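Local coordinates for alkaline phosphatase PHOX (Pseudomonas fluorescens, PDB 3ZWU), which hydrolyses phosphate monoesters as an alkaline phosphatase, probably through a metal cluster of iron and calcium ions that here holds vanadate, at residues N88-N93 with G548-G553; Q177-G182 with C192-T197; W490-G495 with C531-I536. One frame throughout, in Å; residues are numbered along the deposited sequence.

Contact 1 of 3, residues N88-N93 with G548-G553; sequences NNEYTN and GIQHPG. With FEO (mu-oxo-diiron), chain I; VO4 (vanadate ion), chain C.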
loop_
_atom_site.group_PDB
_atom_site.type_symbol
_atom_site.label_atom_id
_atom_site.label_comp_id
_atom_site.label_asym_id
_atom_site.label_seq_id
_atom_site.Cartn_x
_atom_site.Cartn_y
_atom_site.Cartn_z
ATOM N N ASN A 88 0.252 2.596 -8.526
ATOM C CA ASN A 88 -0.718 1.531 -8.345
ATOM C C ASN A 88 -2.124 2.033 -8.541
ATOM O O ASN A 88 -2.427 3.179 -8.219
ATOM C CB ASN A 88 -0.636 0.940 -6.949
ATOM C CG ASN A 88 0.629 0.192 -6.690
ATOM O OD1 ASN A 88 1.423 -0.076 -7.589
ATOM N ND2 ASN A 88 0.828 -0.203 -5.452
ATOM N N ASN A 89 -2.993 1.138 -8.991
ATOM C CA ASN A 89 -4.417 1.383 -9.173
ATOM C C ASN A 89 -5.088 0.258 -8.411
ATOM O O ASN A 89 -5.056 -0.892 -8.843
ATOM C CB ASN A 89 -4.757 1.359 -10.642
ATOM C CG ASN A 89 -4.071 2.459 -11.402
ATOM O OD1 ASN A 89 -3.287 2.203 -12.323
ATOM N ND2 ASN A 89 -4.388 3.705 -11.077
ATOM N N GLU A 90 -5.620 0.571 -7.231
ATOM C CA GLU A 90 -6.092 -0.447 -6.307
ATOM C C GLU A 90 -7.425 -1.081 -6.604
ATOM O O GLU A 90 -7.546 -2.298 -6.532
ATOM C CB GLU A 90 -6.077 0.112 -4.888
ATOM C CG GLU A 90 -6.217 -0.976 -3.839
ATOM C CD GLU A 90 -6.257 -0.469 -2.420
ATOM O OE1 GLU A 90 -6.967 0.529 -2.160
ATOM O OE2 GLU A 90 -5.609 -1.101 -1.557
ATOM N N TYR A 91 -8.444 -0.284 -6.827
ATOM C CA TYR A 91 -9.778 -0.813 -7.051
ATOM C C TYR A 91 -10.596 0.184 -7.835
ATOM O O TYR A 91 -10.019 1.121 -8.374
ATOM C CB TYR A 91 -10.433 -1.269 -5.725
ATOM C CG TYR A 91 -10.782 -0.184 -4.730
ATOM C CD1 TYR A 91 -9.796 0.440 -3.980
ATOM C CD2 TYR A 91 -12.106 0.153 -4.468
ATOM C CE1 TYR A 91 -10.111 1.407 -3.028
ATOM C CE2 TYR A 91 -12.436 1.104 -3.506
ATOM C CZ TYR A 91 -11.434 1.725 -2.782
ATOM O OH TYR A 91 -11.721 2.649 -1.804
ATOM N N THR A 92 -11.901 -0.027 -7.967
ATOM C CA THR A 92 -12.731 0.899 -8.726
ATOM C C THR A 92 -14.015 1.185 -7.982
ATOM O O THR A 92 -14.393 0.459 -7.066
ATOM C CB THR A 92 -12.951 0.394 -10.152
ATOM O OG1 THR A 92 -13.627 1.416 -10.890
ATOM C CG2 THR A 92 -13.741 -0.915 -10.211
ATOM N N ASN A 93 -14.665 2.270 -8.378
ATOM C CA ASN A 93 -15.892 2.756 -7.777
ATOM C C ASN A 93 -17.000 2.505 -8.776
ATOM O O ASN A 93 -17.127 3.238 -9.755
ATOM C CB ASN A 93 -15.735 4.240 -7.460
ATOM C CG ASN A 93 -14.397 4.540 -6.832
ATOM O OD1 ASN A 93 -14.081 4.034 -5.747
ATOM N ND2 ASN A 93 -13.537 5.276 -7.527
ATOM N N GLY A 548 -1.281 11.072 -3.803
ATOM C CA GLY A 548 -2.512 10.592 -4.413
ATOM C C GLY A 548 -3.747 10.952 -3.607
ATOM O O GLY A 548 -3.715 10.962 -2.374
ATOM N N ILE A 549 -4.825 11.278 -4.322
ATOM C CA ILE A 549 -6.149 11.542 -3.783
ATOM C C ILE A 549 -6.974 10.406 -4.354
ATOM O O ILE A 549 -7.246 10.389 -5.554
ATOM C CB ILE A 549 -6.661 12.926 -4.228
ATOM C CG1 ILE A 549 -5.740 14.046 -3.703
ATOM C CG2 ILE A 549 -8.114 13.140 -3.799
ATOM C CD1 ILE A 549 -5.522 14.108 -2.196
ATOM N N GLN A 550 -7.288 9.417 -3.519
ATOM C CA GLN A 550 -7.978 8.208 -3.946
ATOM C C GLN A 550 -9.452 8.268 -3.618
ATOM O O GLN A 550 -9.823 8.714 -2.534
ATOM C CB GLN A 550 -7.340 7.005 -3.254
ATOM C CG GLN A 550 -7.740 5.664 -3.839
ATOM C CD GLN A 550 -7.327 4.508 -2.961
ATOM O OE1 GLN A 550 -7.647 4.471 -1.778
ATOM N NE2 GLN A 550 -6.644 3.511 -3.513
ATOM N N HIS A 551 -10.286 7.779 -4.547
ATOM C CA HIS A 551 -11.740 7.713 -4.442
ATOM C C HIS A 551 -12.424 8.974 -3.915
ATOM O O HIS A 551 -13.295 8.871 -3.051
ATOM C CB HIS A 551 -12.199 6.448 -3.680
ATOM C CG HIS A 551 -11.726 6.345 -2.264
ATOM N ND1 HIS A 551 -12.217 7.170 -1.269
ATOM C CD2 HIS A 551 -10.817 5.507 -1.719
ATOM C CE1 HIS A 551 -11.600 6.811 -0.160
ATOM N NE2 HIS A 551 -10.779 5.787 -0.377
ATOM N N PRO A 552 -12.089 10.161 -4.454
ATOM C CA PRO A 552 -12.825 11.341 -3.999
ATOM C C PRO A 552 -14.322 11.126 -4.265
ATOM O O PRO A 552 -14.696 10.581 -5.304
ATOM C CB PRO A 552 -12.239 12.485 -4.837
ATOM C CG PRO A 552 -11.626 11.823 -6.025
ATOM C CD PRO A 552 -11.134 10.503 -5.525
ATOM N N GLY A 553 -15.168 11.458 -3.285
ATOM C CA GLY A 553 -16.608 11.274 -3.415
ATOM C C GLY A 553 -17.048 9.817 -3.377
ATOM O O GLY A 553 -18.025 9.476 -4.042
HETATM FE FE1 FEO I . -5.026 -0.795 0.335
HETATM FE FE2 FEO I . -4.482 -1.461 3.750
HETATM O O FEO I . -4.686 -0.317 2.226
HETATM V V VO4 C . -6.987 0.025 2.518
HETATM O O1 VO4 C . -8.695 0.357 2.697
HETATM O O2 VO4 C . -6.388 1.656 2.816
HETATM O O3 VO4 C . -7.028 -0.617 0.911
HETATM O O4 VO4 C . -6.688 -1.067 3.834
HETATM O O HOH W 1 -7.619 2.249 -0.200
HETATM O O HOH W 2 -4.993 1.412 0.112
#
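Gln550 reaches across to Glu90 with a nearly extended side chain. With its CG anti to the backbone N (chi1 -167°), the amide is carried off the side of the strand's last residue toward Glu90 and the metal cluster. There NE2 donates to Glu90 OE1 at 3.3 Å, with an N-H...O angle of 147°. The bond is a long one, and it comes from above the carboxylate, 43° out of its plane. NE2 has a stronger polar partner in Asn67. On the other side of the amide, Gln550 OE1 and Glu90 OE1 each lie 2.7 Å from one water, which links them a second time and is itself a calcium ligand. The other oxygen of this carboxylate, Glu90 OE2, binds the first iron of the mu-oxo-diiron group at 2.0 Å, so Gln550 is a second-shell residue that steadies a first-shell ligand. An alanine here has no amide to offer Glu90 OE1, and the carboxylate would probably be freer to turn beside the iron. The amide also brushes the phenol: Tyr91 CE1 lies 4.1 Å from Gln550 NE2. At His551 the backbone takes a left-handed conformation and the imidazole comes up obliquely to the hydroxyl end of Tyr91, OH lying 3.0 Å from His551 CD2. Both ring nitrogens are used, ND1 by the carbonyl of Gly530 and NE2 by Glu532, a calcium ligand. At the base of the histidine side chain, Asn93 OD1 rests 3.7 Å from His551 CB, while the amide of Asn93 is bonded to Asn67. The two segments continue from strands of separate antiparallel sheets, consistent with two blades of the beta-propeller meeting beside a central iron-calcium site occupied by vanadate.

Contact 2 of 3, residues Q177-G182 with C192-T197; sequences QNCANG and CEENFT. With FEO (mu-oxo-diiron), chain I; VO4 (vanadate ion), chain C.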
loop_
_atom_site.group_PDB
_atom_site.type_symbol
_atom_site.label_atom_id
_atom_site.label_comp_id
_atom_site.label_asym_id
_atom_site.label_seq_id
_atom_site.Cartn_x
_atom_site.Cartn_y
_atom_site.Cartn_z
ATOM N N GLN A 177 -5.999 -5.213 -7.121
ATOM C CA GLN A 177 -6.045 -4.843 -5.700
ATOM C C GLN A 177 -4.650 -4.370 -5.264
ATOM O O GLN A 177 -4.202 -4.630 -4.146
ATOM C CB GLN A 177 -6.620 -5.978 -4.841
ATOM C CG GLN A 177 -8.121 -6.174 -5.059
ATOM C CD GLN A 177 -9.019 -5.090 -4.491
ATOM O OE1 GLN A 177 -8.631 -4.348 -3.587
ATOM N NE2 GLN A 177 -10.239 -4.987 -4.935
ATOM N N ASN A 178 -3.987 -3.625 -6.166
ATOM C CA ASN A 178 -2.632 -3.123 -5.970
ATOM C C ASN A 178 -2.670 -1.979 -5.000
ATOM O O ASN A 178 -3.164 -0.903 -5.320
ATOM C CB ASN A 178 -2.011 -2.686 -7.276
ATOM C CG ASN A 178 -1.902 -3.840 -8.217
ATOM O OD1 ASN A 178 -2.907 -4.266 -8.777
ATOM N ND2 ASN A 178 -0.748 -4.479 -8.268
ATOM N N CYS A 179 -2.176 -2.232 -3.805
ATOM C CA CYS A 179 -2.245 -1.301 -2.704
ATOM C C CYS A 179 -1.045 -0.370 -2.672
ATOM O O CYS A 179 -1.080 0.657 -3.353
ATOM C CB CYS A 179 -2.422 -2.080 -1.408
ATOM S SG CYS A 179 -2.537 -1.041 0.056
ATOM N N ALA A 180 0.037 -0.711 -1.971
ATOM C CA ALA A 180 1.185 0.174 -1.958
ATOM C C ALA A 180 2.427 -0.458 -2.580
ATOM O O ALA A 180 2.304 -1.430 -3.337
ATOM C CB ALA A 180 1.411 0.758 -0.578
ATOM N N ASN A 181 3.596 0.138 -2.361
ATOM C CA ASN A 181 4.762 -0.100 -3.162
ATOM C C ASN A 181 6.075 -0.300 -2.462
ATOM O O ASN A 181 6.190 -0.165 -1.250
ATOM C CB ASN A 181 4.907 1.159 -4.029
ATOM C CG ASN A 181 5.181 2.409 -3.203
ATOM O OD1 ASN A 181 4.455 2.713 -2.241
ATOM N ND2 ASN A 181 6.262 3.118 -3.494
ATOM N N GLY A 182 7.087 -0.579 -3.286
ATOM C CA GLY A 182 8.485 -0.653 -2.913
ATOM C C GLY A 182 9.316 -0.189 -4.112
ATOM O O GLY A 182 8.864 -0.306 -5.254
ATOM N N CYS A 192 2.151 -4.299 -4.536
ATOM C CA CYS A 192 1.645 -5.206 -3.527
ATOM C C CYS A 192 0.182 -5.511 -3.689
ATOM O O CYS A 192 -0.627 -4.591 -3.667
ATOM C CB CYS A 192 1.921 -4.590 -2.169
ATOM S SG CYS A 192 3.679 -4.492 -1.767
ATOM N N GLU A 193 -0.168 -6.802 -3.778
ATOM C CA GLU A 193 -1.554 -7.246 -3.896
ATOM C C GLU A 193 -2.115 -7.403 -2.496
ATOM O O GLU A 193 -1.621 -8.234 -1.730
ATOM C CB GLU A 193 -1.624 -8.569 -4.652
ATOM C CG GLU A 193 -1.158 -8.415 -6.086
ATOM C CD GLU A 193 -0.878 -9.699 -6.834
ATOM O OE1 GLU A 193 -0.873 -10.784 -6.209
ATOM O OE2 GLU A 193 -0.671 -9.617 -8.064
ATOM N N GLU A 194 -3.115 -6.584 -2.144
ATOM C CA GLU A 194 -3.674 -6.561 -0.799
ATOM C C GLU A 194 -4.989 -7.309 -0.691
ATOM O O GLU A 194 -4.959 -8.507 -0.435
ATOM C CB GLU A 194 -3.783 -5.116 -0.306
ATOM C CG GLU A 194 -4.245 -4.972 1.134
ATOM C CD GLU A 194 -4.667 -3.567 1.497
ATOM O OE1 GLU A 194 -5.106 -2.822 0.593
ATOM O OE2 GLU A 194 -4.626 -3.233 2.699
ATOM N N ASN A 195 -6.144 -6.657 -0.926
ATOM C CA ASN A 195 -7.448 -7.296 -0.738
ATOM C C ASN A 195 -7.892 -8.108 -1.956
ATOM O O ASN A 195 -9.040 -8.031 -2.394
ATOM C CB ASN A 195 -8.485 -6.254 -0.326
ATOM C CG ASN A 195 -8.174 -5.660 1.021
ATOM O OD1 ASN A 195 -7.842 -4.476 1.154
ATOM N ND2 ASN A 195 -8.259 -6.482 2.053
ATOM N N PHE A 196 -6.981 -8.943 -2.453
ATOM C CA PHE A 196 -7.198 -9.776 -3.630
ATOM C C PHE A 196 -8.340 -10.771 -3.435
ATOM O O PHE A 196 -9.057 -11.064 -4.386
ATOM C CB PHE A 196 -5.899 -10.509 -4.031
ATOM C CG PHE A 196 -5.503 -11.637 -3.106
ATOM C CD1 PHE A 196 -4.750 -11.395 -1.965
ATOM C CD2 PHE A 196 -5.931 -12.930 -3.345
ATOM C CE1 PHE A 196 -4.427 -12.433 -1.090
ATOM C CE2 PHE A 196 -5.573 -13.968 -2.495
ATOM C CZ PHE A 196 -4.815 -13.718 -1.377
ATOM N N THR A 197 -8.507 -11.289 -2.203
ATOM C CA THR A 197 -9.550 -12.267 -1.896
ATOM C C THR A 197 -10.960 -11.747 -2.116
ATOM O O THR A 197 -11.854 -12.538 -2.413
ATOM C CB THR A 197 -9.410 -12.776 -0.465
ATOM O OG1 THR A 197 -9.415 -11.661 0.429
ATOM C CG2 THR A 197 -8.157 -13.592 -0.271
HETATM FE FE1 FEO I . -5.026 -0.795 0.335
HETATM FE FE2 FEO I . -4.482 -1.461 3.750
HETATM O O FEO I . -4.686 -0.317 2.226
HETATM V V VO4 C . -6.987 0.025 2.518
HETATM O O1 VO4 C . -8.695 0.357 2.697
HETATM O O2 VO4 C . -6.388 1.656 2.816
HETATM O O3 VO4 C . -7.028 -0.617 0.911
HETATM O O4 VO4 C . -6.688 -1.067 3.834
HETATM O O HOH W 3 -6.420 -3.848 -1.975
HETATM O O HOH W 2 -4.993 1.412 0.112
#
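Cys179 and Glu194 both turn their side chains onto the same iron. Cys179 SG, anti to its own nitrogen (chi1 -180°), binds the first iron at 2.5 Å. Glu194, extended from CB to the carboxylate, spans the diiron pair: OE1 meets the first iron at 2.0 Å and OE2 the second at 2.1 Å. Two metal bonds thus fix the rotation of that carboxylate, and its aliphatic part packs on the cysteine CB. Behind the ligands the backbones are stitched closely. Cys179 N donates to Cys192 O at 2.8 Å, almost in line with the carbonyl, and Glu194 N gives Gln177 O a nearly straight bond of 3.0 Å at 177°. Between these two bonds Asn178 and Glu193 form an antiparallel non-hydrogen-bonded pair. Farther on, the bond from Cys192 N to Ala180 O is weak.

The end toward Asn195 is the partly exposed, water-mediated side. Gln177 bends back over it, and its CG lies close, 3.4 Å from the carbonyl O of Asn195, the centre of an inverse gamma turn. In place of a direct hydrogen bond between the two residues, one water mediates, 2.8 Å from Gln177 OE1 and accepting from Asn195 N at 3.0 Å.

Strands 178-183 and 189-193 form a beta hairpin at the edge of a mixed sheet. On its inner side Glu193 reaches Thr175 and makes a salt bridge with Lys263 of strand 262-264, while on the outer strand Ala180 makes a backbone hydrogen bond with Glu273, and Ala180 and Asn181 meet Trp388 of strand 386-391.

Contact 3 of 3, residues W490-G495 with C531-I536; sequences WILTDG and CEVTGI. With CA (calcium ion), chain H; CA (calcium ion), chain G; VO4 (vanadate ion), chain C.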
loop_
_atom_site.group_PDB
_atom_site.type_symbol
_atom_site.label_atom_id
_atom_site.label_comp_id
_atom_site.label_asym_id
_atom_site.label_seq_id
_atom_site.Cartn_x
_atom_site.Cartn_y
_atom_site.Cartn_z
ATOM N N TRP A 490 6.537 11.757 6.444
ATOM C CA TRP A 490 5.236 12.197 5.963
ATOM C C TRP A 490 4.216 11.114 6.287
ATOM O O TRP A 490 4.486 9.945 6.033
ATOM C CB TRP A 490 5.312 12.491 4.467
ATOM C CG TRP A 490 6.284 13.587 4.145
ATOM C CD1 TRP A 490 7.631 13.470 3.962
ATOM C CD2 TRP A 490 5.993 14.984 4.070
ATOM N NE1 TRP A 490 8.184 14.703 3.724
ATOM C CE2 TRP A 490 7.194 15.647 3.750
ATOM C CE3 TRP A 490 4.826 15.739 4.219
ATOM C CZ2 TRP A 490 7.266 17.033 3.603
ATOM C CZ3 TRP A 490 4.898 17.109 4.062
ATOM C CH2 TRP A 490 6.104 17.743 3.749
ATOM N N ILE A 491 3.088 11.493 6.913
ATOM C CA ILE A 491 2.045 10.576 7.377
ATOM C C ILE A 491 0.782 10.880 6.607
ATOM O O ILE A 491 0.339 12.025 6.618
ATOM C CB ILE A 491 1.810 10.764 8.901
ATOM C CG1 ILE A 491 3.102 10.506 9.702
ATOM C CG2 ILE A 491 0.674 9.858 9.404
ATOM C CD1 ILE A 491 3.111 11.168 11.083
ATOM N N LEU A 492 0.188 9.866 5.965
ATOM C CA LEU A 492 -1.012 10.024 5.156
ATOM C C LEU A 492 -2.146 9.266 5.835
ATOM O O LEU A 492 -1.910 8.173 6.355
ATOM C CB LEU A 492 -0.747 9.454 3.764
ATOM C CG LEU A 492 0.247 10.218 2.869
ATOM C CD1 LEU A 492 1.683 10.133 3.380
ATOM C CD2 LEU A 492 0.180 9.705 1.442
ATOM N N THR A 493 -3.367 9.830 5.862
ATOM C CA THR A 493 -4.474 9.180 6.562
ATOM C C THR A 493 -5.567 8.623 5.661
ATOM O O THR A 493 -5.855 9.159 4.586
ATOM C CB THR A 493 -5.065 10.092 7.646
ATOM O OG1 THR A 493 -5.957 11.058 7.079
ATOM C CG2 THR A 493 -4.001 10.780 8.478
ATOM N N ASP A 494 -6.179 7.534 6.136
ATOM C CA ASP A 494 -7.305 6.866 5.510
ATOM C C ASP A 494 -8.248 6.506 6.656
ATOM O O ASP A 494 -8.390 5.338 7.032
ATOM C CB ASP A 494 -6.855 5.614 4.749
ATOM C CG ASP A 494 -8.012 4.741 4.302
ATOM O OD1 ASP A 494 -9.112 5.292 4.058
ATOM O OD2 ASP A 494 -7.833 3.501 4.231
ATOM N N GLY A 495 -8.834 7.529 7.255
ATOM C CA GLY A 495 -9.702 7.353 8.399
ATOM C C GLY A 495 -11.109 7.794 8.204
ATOM O O GLY A 495 -11.573 8.047 7.090
ATOM N N CYS A 531 -12.382 11.268 0.054
ATOM C CA CYS A 531 -11.136 10.676 -0.409
ATOM C C CYS A 531 -10.369 10.089 0.739
ATOM O O CYS A 531 -10.682 10.307 1.910
ATOM C CB CYS A 531 -10.283 11.736 -1.110
ATOM S SG CYS A 531 -9.218 12.705 0.010
ATOM N N GLU A 532 -9.278 9.426 0.386
ATOM C CA GLU A 532 -8.219 9.088 1.307
ATOM C C GLU A 532 -6.953 9.619 0.648
ATOM O O GLU A 532 -6.901 9.752 -0.580
ATOM C CB GLU A 532 -8.137 7.607 1.697
ATOM C CG GLU A 532 -7.661 6.653 0.629
ATOM C CD GLU A 532 -7.761 5.218 1.101
ATOM O OE1 GLU A 532 -8.897 4.689 1.125
ATOM O OE2 GLU A 532 -6.721 4.637 1.484
ATOM N N VAL A 533 -5.984 10.014 1.463
ATOM C CA VAL A 533 -4.711 10.545 1.002
ATOM C C VAL A 533 -3.768 9.356 1.017
ATOM O O VAL A 533 -3.595 8.727 2.060
ATOM C CB VAL A 533 -4.240 11.706 1.902
ATOM C CG1 VAL A 533 -2.878 12.223 1.460
ATOM C CG2 VAL A 533 -5.268 12.839 1.899
ATOM N N THR A 534 -3.239 8.975 -0.147
ATOM C CA THR A 534 -2.400 7.781 -0.250
ATOM C C THR A 534 -1.471 7.901 -1.434
ATOM O O THR A 534 -1.816 8.555 -2.408
ATOM C CB THR A 534 -3.299 6.538 -0.315
ATOM O OG1 THR A 534 -2.487 5.367 -0.279
ATOM C CG2 THR A 534 -4.222 6.525 -1.529
ATOM N N GLY A 535 -0.297 7.288 -1.360
ATOM C CA GLY A 535 0.676 7.402 -2.436
ATOM C C GLY A 535 1.542 8.612 -2.181
ATOM O O GLY A 535 1.015 9.702 -1.981
ATOM N N ILE A 536 2.860 8.430 -2.161
ATOM C CA ILE A 536 3.786 9.536 -1.981
ATOM C C ILE A 536 5.090 9.263 -2.714
ATOM O O ILE A 536 5.613 8.149 -2.666
ATOM C CB ILE A 536 4.017 9.895 -0.489
ATOM C CG1 ILE A 536 4.922 11.143 -0.368
ATOM C CG2 ILE A 536 4.599 8.714 0.297
ATOM C CD1 ILE A 536 4.949 11.765 0.993
HETATM CA CA CA H . -8.536 2.646 2.015
HETATM CA CA CA G . -6.242 1.980 5.160
HETATM V V VO4 C . -6.987 0.025 2.518
HETATM O O1 VO4 C . -8.695 0.357 2.697
HETATM O O2 VO4 C . -6.388 1.656 2.816
HETATM O O3 VO4 C . -7.028 -0.617 0.911
HETATM O O4 VO4 C . -6.688 -1.067 3.834
HETATM O O HOH W 4 -6.814 3.081 7.156
HETATM O O HOH W 5 -10.647 3.218 3.230
HETATM O O HOH W 6 -8.483 1.040 5.469
HETATM O O HOH W 7 -10.684 2.074 0.578
HETATM O O HOH W 1 -7.619 2.249 -0.200
#
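Thr493 and Val533 join the backbones where two strands pass: Val533 N donates to Thr493 O at 3.2 Å. The axes of 490-493 and 532-536 approach to 5.5 Å with their N-to-C directions 137° apart, so the strands are splayed, and they belong to different sheets. Leu492 fills the wedge between them. Its CB sits 3.4 Å from Val533 O, and its CD2 reaches over the backbone of Thr534 and Gly535 and touches Val533 CG1. Ile536 CD1 meets Trp490 CB at 3.6 Å; the indole turns off to bond Asp484 and to stack edge-to-face with Phe524. This is consistent with a seam between two blades of a beta-propeller, its other end opening on the metal site. There the carboxylates of Asp494 and Glu532 stack, their planes 26° apart, with Asp494 OD1 and Glu532 OE1, both acceptors, 3.0 Å apart. Calcium probably offsets the like charges. Asp494 OD2 bridges two calcium ions, 2.5 Å from the one Glu532 also holds and 2.4 Å from the other. Glu532 starts with CG wedged between the backbone N and carbonyl carbon (chi1 71°), runs out straight, and grips its ion with both oxygens, OE1 at 2.3 Å and OE2 farther off; OE1 is also hydrogen-bonded to His551. Vanadate O2 binds both ions, and vanadate O1 and three waters also bind the one Glu532 holds.

How the contacts relate
All three contacts are largely buried and converge on the vanadate, but from different directions. Contacts 1 and 2 share the diiron group, and Glu90, Glu194 and Cys179 bind one iron together; Asn88 of contact 1 probably hydrogen-bonds the backbone of contact 2. Contacts 1 and 3 share a sheet, where strands 532-538 and 544-550 are neighbours, and a water common to both lies beside calcium. Contacts 2 and 3 do not touch. Their chemistry differs: contact 2 combines backbone pairing in a hairpin with a cysteine sulfur and a bridging carboxylate on iron, contact 3 joins an apolar seam to calcium carboxylates, and contact 1, the smallest, sets a second-shell glutamine against a first-shell iron ligand.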